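Local coordinates for Ras-associated and pleckstrin homology domains-containing protein 1 (Homo sapiens, PDB 4GN1) that mediates localized membrane signals, is implicated in regulating lamellipodial dynamics, targets EVL and VASP to the leading edge and binds RAC1 through its Ras-associating and PH domains, at residues A[63-68]-A[238-243]; A[182-187]-A[206-211]. All coordinates share one frame; numbering follows the deposited sequence.

Interaction 1: residues A[63-68]-A[238-243]; sequences EDHENL and AKYGKQ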
# COMPACT_ATOMS: atom_id res chain seq x y z
N GLU A 63 -1.03 7.27 2.03
CA GLU A 63 -0.41 8.19 1.09
C GLU A 63 -0.56 9.62 1.65
O GLU A 63 -1.56 9.97 2.30
CB GLU A 63 -0.99 8.08 -0.33
CG GLU A 63 -1.18 6.65 -0.84
CD GLU A 63 0.10 5.82 -0.92
OE1 GLU A 63 -0.04 4.56 -0.83
OE2 GLU A 63 1.23 6.37 -1.09
N ASP A 64 0.45 10.43 1.37
CA ASP A 64 0.60 11.74 2.01
C ASP A 64 -0.44 12.77 1.64
O ASP A 64 -0.66 13.75 2.36
CB ASP A 64 2.00 12.26 1.73
CG ASP A 64 3.04 11.50 2.51
OD1 ASP A 64 2.64 10.85 3.51
OD2 ASP A 64 4.23 11.54 2.11
N HIS A 65 -1.12 12.52 0.53
CA HIS A 65 -2.17 13.37 0.05
C HIS A 65 -3.50 13.12 0.69
O HIS A 65 -4.47 13.80 0.36
CB HIS A 65 -2.31 13.22 -1.45
CG HIS A 65 -2.88 11.88 -1.90
ND1 HIS A 65 -4.15 11.74 -2.39
CD2 HIS A 65 -2.30 10.63 -2.00
CE1 HIS A 65 -4.36 10.48 -2.76
NE2 HIS A 65 -3.24 9.79 -2.50
N GLU A 66 -3.58 12.13 1.57
CA GLU A 66 -4.87 11.67 2.06
C GLU A 66 -5.30 12.53 3.23
O GLU A 66 -4.46 12.91 4.08
CB GLU A 66 -4.82 10.20 2.49
CG GLU A 66 -4.63 9.23 1.34
CD GLU A 66 -4.87 7.79 1.74
OE1 GLU A 66 -6.07 7.41 1.91
OE2 GLU A 66 -3.86 7.05 1.85
N ASN A 67 -6.60 12.81 3.27
CA ASN A 67 -7.19 13.50 4.39
C ASN A 67 -7.21 12.50 5.57
O ASN A 67 -7.83 11.43 5.50
CB ASN A 67 -8.58 14.00 4.00
CG ASN A 67 -9.21 14.92 5.04
OD1 ASN A 67 -9.62 14.47 6.11
ND2 ASN A 67 -9.30 16.18 4.72
N LEU A 68 -6.47 12.82 6.63
CA LEU A 68 -6.41 11.93 7.78
C LEU A 68 -7.76 11.73 8.47
O LEU A 68 -8.21 10.58 8.69
CB LEU A 68 -5.36 12.41 8.80
CG LEU A 68 -5.16 11.47 10.01
CD1 LEU A 68 -4.87 10.03 9.56
CD2 LEU A 68 -4.08 12.00 10.96
N ALA A 238 -1.56 2.05 -10.07
CA ALA A 238 -2.87 1.88 -10.71
C ALA A 238 -4.03 2.47 -9.89
O ALA A 238 -5.05 2.84 -10.46
CB ALA A 238 -3.11 0.41 -10.96
N LYS A 239 -3.88 2.53 -8.56
CA LYS A 239 -4.88 3.20 -7.72
C LYS A 239 -4.75 4.72 -7.70
O LYS A 239 -5.73 5.44 -7.94
CB LYS A 239 -4.88 2.68 -6.28
CG LYS A 239 -5.97 3.35 -5.44
CD LYS A 239 -6.22 2.63 -4.15
CE LYS A 239 -7.18 3.42 -3.28
NZ LYS A 239 -8.61 3.28 -3.66
N TYR A 240 -3.54 5.19 -7.38
CA TYR A 240 -3.29 6.58 -7.10
C TYR A 240 -2.73 7.38 -8.26
O TYR A 240 -2.85 8.60 -8.28
CB TYR A 240 -2.38 6.71 -5.89
CG TYR A 240 -3.00 6.16 -4.62
CD1 TYR A 240 -4.06 6.83 -3.99
CD2 TYR A 240 -2.52 4.99 -4.04
CE1 TYR A 240 -4.64 6.33 -2.83
CE2 TYR A 240 -3.09 4.46 -2.90
CZ TYR A 240 -4.14 5.14 -2.29
OH TYR A 240 -4.69 4.64 -1.17
N GLY A 241 -2.09 6.70 -9.22
CA GLY A 241 -1.49 7.36 -10.39
C GLY A 241 -0.59 8.55 -10.10
O GLY A 241 0.09 8.57 -9.10
N LYS A 242 -0.62 9.55 -10.98
CA LYS A 242 0.33 10.70 -10.96
C LYS A 242 0.43 11.35 -9.59
O LYS A 242 1.48 11.90 -9.22
CB LYS A 242 -0.08 11.73 -12.04
CG LYS A 242 0.56 13.12 -11.90
CD LYS A 242 0.50 13.92 -13.18
CE LYS A 242 1.18 15.28 -13.01
NZ LYS A 242 0.86 16.26 -14.10
N GLN A 243 -0.67 11.28 -8.84
CA GLN A 243 -0.72 11.79 -7.48
C GLN A 243 0.40 11.22 -6.58
O GLN A 243 0.93 11.94 -5.73
CB GLN A 243 -2.11 11.52 -6.90
CG GLN A 243 -2.31 11.97 -5.46
CD GLN A 243 -2.26 13.48 -5.30
OE1 GLN A 243 -1.25 14.03 -4.90
NE2 GLN A 243 -3.35 14.15 -5.61
O HOH W 1 -6.94 5.44 -0.21
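E63 lays its CG over one face of the Y240 ring, 3.7 Å from the ring centroid and 17° off the normal, which meets the geometry of a CH-pi contact. The chain bends at chi2 (-60°), so its carboxylate continues past the ring to a salt bridge with R236. H65 meets two residues in different ways. Its NE2 edge points at Y240, with H65 NE2 3.4 Å from Y240 CD1 and the two ring planes 79° apart. One imidazole face receives Q243, whose CG stands 3.5 Å from the H65 ring centroid; the opposite face lies against CG of E66. E66 reaches Y240 through water: E66 OE1 accepts from it at 3.0 Å, and the water accepts from Y240 OH at 2.6 Å. E66 OE2 also closes back on the type I turn 63-66, taking the E63 N-H at 2.8 Å with its anti lone pair, and it is salt-bridged to R60. No direct hydrogen bond crosses the contact. The turn follows strand 58-61 of the Ras-associating domain and leads into helix 68-72, while its partners straddle the break at G241 between helices 225-240 and 242-251, a surface joint between the RA and PH parts.

Interaction 2: residues A[182-187]-A[206-211]; sequences HVNVYY and KHPQIQ. With MLI (malonate ion), chain E.
N184 and K206 pair their backbones as an antiparallel hydrogen-bonded pair, and the tight part of the contact is built around this bridge. N184 N donates to K206 O at 2.9 Å, and the return bond from K206 N to N184 O is longer, 3.3 Å. Beyond the bridge, toward H182 and H207, the CA of H207 approaches the O of H182 with 151° at the hydrogen, a CA-H...O contact that continues the backbone approach. P208 packs here too, its CD on H182 O and its CG 3.5 Å from N184 ND2, the side chains crossing at about a right angle. The K206 and Y186 side chains also cross at about a right angle, K206 CG lying 3.5 Å from Y186 CE1. With CG between the backbone N and the carbonyl carbon (chi1 66°) and a bend at chi4, the chain brings K206 NZ to Y186 OH at 3.0 Å and back to H207 O at 2.7 Å. I210 N reaches that same carbonyl from the other face of its plane. A malonate occupies the adjoining site: N184 ND2 and Y186 OH both donate to its O8, the latter at 2.6 Å, while K206 NZ gives to O9; R60 and N74 bind it too.

The imidazoles of H182 and H207 meet more loosely: H182 is exposed, its CB 4.0 Å from H207 CD2. Such pairing of neighbouring antiparallel strands, with a loop leaving the end of one, belongs to the PH-domain beta-barrel; the malonate, probably from the crystallisation liquor, may mark a polar pocket suited to an anion, to which the RA part contributes R60.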
# COMPACT_ATOMS: atom_id res chain seq x y z
N HIS A 182 -12.10 1.52 -5.00
CA HIS A 182 -12.57 1.60 -3.61
C HIS A 182 -11.98 0.52 -2.74
O HIS A 182 -12.64 0.03 -1.83
CB HIS A 182 -14.12 1.60 -3.53
CG HIS A 182 -14.77 2.63 -4.43
ND1 HIS A 182 -14.70 3.97 -4.20
CD2 HIS A 182 -15.51 2.48 -5.61
CE1 HIS A 182 -15.35 4.63 -5.16
NE2 HIS A 182 -15.85 3.72 -6.03
N VAL A 183 -10.74 0.13 -3.05
CA VAL A 183 -9.97 -0.71 -2.13
C VAL A 183 -8.59 -0.09 -1.85
O VAL A 183 -7.91 0.42 -2.76
CB VAL A 183 -9.79 -2.18 -2.61
CG1 VAL A 183 -11.14 -2.86 -2.84
CG2 VAL A 183 -8.89 -2.28 -3.84
N ASN A 184 -8.22 -0.13 -0.58
CA ASN A 184 -6.87 0.17 -0.17
C ASN A 184 -6.09 -1.14 -0.15
O ASN A 184 -6.68 -2.22 -0.18
CB ASN A 184 -6.89 0.82 1.21
CG ASN A 184 -7.52 2.19 1.20
OD1 ASN A 184 -7.52 2.88 0.18
ND2 ASN A 184 -8.05 2.60 2.34
N VAL A 185 -4.77 -1.04 -0.11
CA VAL A 185 -3.92 -2.20 -0.09
C VAL A 185 -3.13 -2.13 1.21
O VAL A 185 -2.73 -1.06 1.63
CB VAL A 185 -3.05 -2.35 -1.38
CG1 VAL A 185 -2.12 -1.16 -1.63
CG2 VAL A 185 -2.22 -3.62 -1.32
N TYR A 186 -2.95 -3.28 1.85
CA TYR A 186 -2.32 -3.35 3.17
C TYR A 186 -1.27 -4.44 3.12
O TYR A 186 -1.30 -5.27 2.21
CB TYR A 186 -3.37 -3.72 4.23
CG TYR A 186 -4.61 -2.84 4.21
CD1 TYR A 186 -5.52 -2.92 3.15
CD2 TYR A 186 -4.88 -1.93 5.25
CE1 TYR A 186 -6.63 -2.12 3.12
CE2 TYR A 186 -6.00 -1.11 5.21
CZ TYR A 186 -6.87 -1.22 4.14
OH TYR A 186 -8.02 -0.44 4.07
N TYR A 187 -0.36 -4.42 4.09
CA TYR A 187 0.48 -5.58 4.40
C TYR A 187 -0.12 -6.35 5.55
O TYR A 187 -0.52 -5.75 6.55
CB TYR A 187 1.87 -5.16 4.82
CG TYR A 187 2.66 -4.41 3.78
CD1 TYR A 187 3.24 -5.07 2.69
CD2 TYR A 187 2.86 -3.02 3.89
CE1 TYR A 187 3.97 -4.38 1.74
CE2 TYR A 187 3.60 -2.32 2.94
CZ TYR A 187 4.15 -3.01 1.87
OH TYR A 187 4.87 -2.33 0.92
N LYS A 206 -8.98 -4.40 0.65
CA LYS A 206 -10.34 -4.21 1.18
C LYS A 206 -10.78 -2.77 1.08
O LYS A 206 -9.96 -1.85 1.06
CB LYS A 206 -10.48 -4.68 2.64
CG LYS A 206 -9.68 -3.85 3.64
CD LYS A 206 -10.29 -3.94 5.04
CE LYS A 206 -9.82 -2.77 5.90
NZ LYS A 206 -10.43 -1.51 5.43
N HIS A 207 -12.10 -2.59 1.01
CA HIS A 207 -12.75 -1.30 1.15
C HIS A 207 -12.33 -0.64 2.45
O HIS A 207 -12.25 -1.31 3.49
CB HIS A 207 -14.26 -1.49 1.11
CG HIS A 207 -15.03 -0.20 0.96
ND1 HIS A 207 -15.11 0.72 1.95
CD2 HIS A 207 -15.75 0.32 -0.11
CE1 HIS A 207 -15.84 1.77 1.53
NE2 HIS A 207 -16.24 1.51 0.28
N PRO A 208 -12.05 0.67 2.41
CA PRO A 208 -11.71 1.41 3.62
C PRO A 208 -12.71 1.21 4.77
O PRO A 208 -12.30 1.20 5.92
CB PRO A 208 -11.72 2.89 3.16
CG PRO A 208 -11.45 2.84 1.70
CD PRO A 208 -12.04 1.53 1.21
N GLN A 209 -14.00 1.04 4.46
CA GLN A 209 -15.05 0.98 5.50
C GLN A 209 -15.20 -0.35 6.23
O GLN A 209 -15.85 -0.40 7.27
CB GLN A 209 -16.40 1.43 4.94
CG GLN A 209 -16.40 2.91 4.57
CD GLN A 209 -17.77 3.50 4.33
OE1 GLN A 209 -18.18 3.66 3.19
NE2 GLN A 209 -18.48 3.83 5.40
N ILE A 210 -14.64 -1.43 5.68
CA ILE A 210 -14.70 -2.72 6.34
C ILE A 210 -13.63 -2.79 7.42
O ILE A 210 -12.46 -2.48 7.18
CB ILE A 210 -14.56 -3.86 5.32
CG1 ILE A 210 -15.84 -3.98 4.52
CG2 ILE A 210 -14.19 -5.16 6.01
CD1 ILE A 210 -15.72 -4.84 3.28
N GLN A 211 -14.04 -3.17 8.62
CA GLN A 211 -13.19 -3.07 9.80
C GLN A 211 -13.12 -4.38 10.59
O GLN A 211 -12.39 -4.46 11.57
CB GLN A 211 -13.68 -1.93 10.71
CG GLN A 211 -13.46 -0.54 10.13
CD GLN A 211 -11.99 -0.17 10.04
OE1 GLN A 211 -11.25 -0.31 11.02
NE2 GLN A 211 -11.56 0.28 8.86
C1 MLI E . -9.23 2.97 7.09
C2 MLI E . -8.93 4.24 6.29
C3 MLI E . -8.80 1.72 6.31
O6 MLI E . -9.89 4.95 5.95
O7 MLI E . -7.75 4.56 5.99
O8 MLI E . -8.25 1.87 5.20
O9 MLI E . -8.99 0.58 6.78

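The centres of interactions 1 and 2 lie 14 Å apart, and the two contacts touch. K239 NZ comes 3.1 Å from V183 O, a weak hydrogen bond, while Y240 OH approaches N184 OD1 at 3.6 Å. Along the chain, segments 182-187 and 206-211 both fall between 63-68 and 238-243, so a local strand pairing within the PH domain sits inside a far longer RA-to-PH closure. R60, on strand 58-61, has a partner in each contact. With strand 58-61 running antiparallel beside strand 184-188, and helix 225-240 packed against the latter, the geometry is consistent with RA and PH domains forming one continuous structural unit.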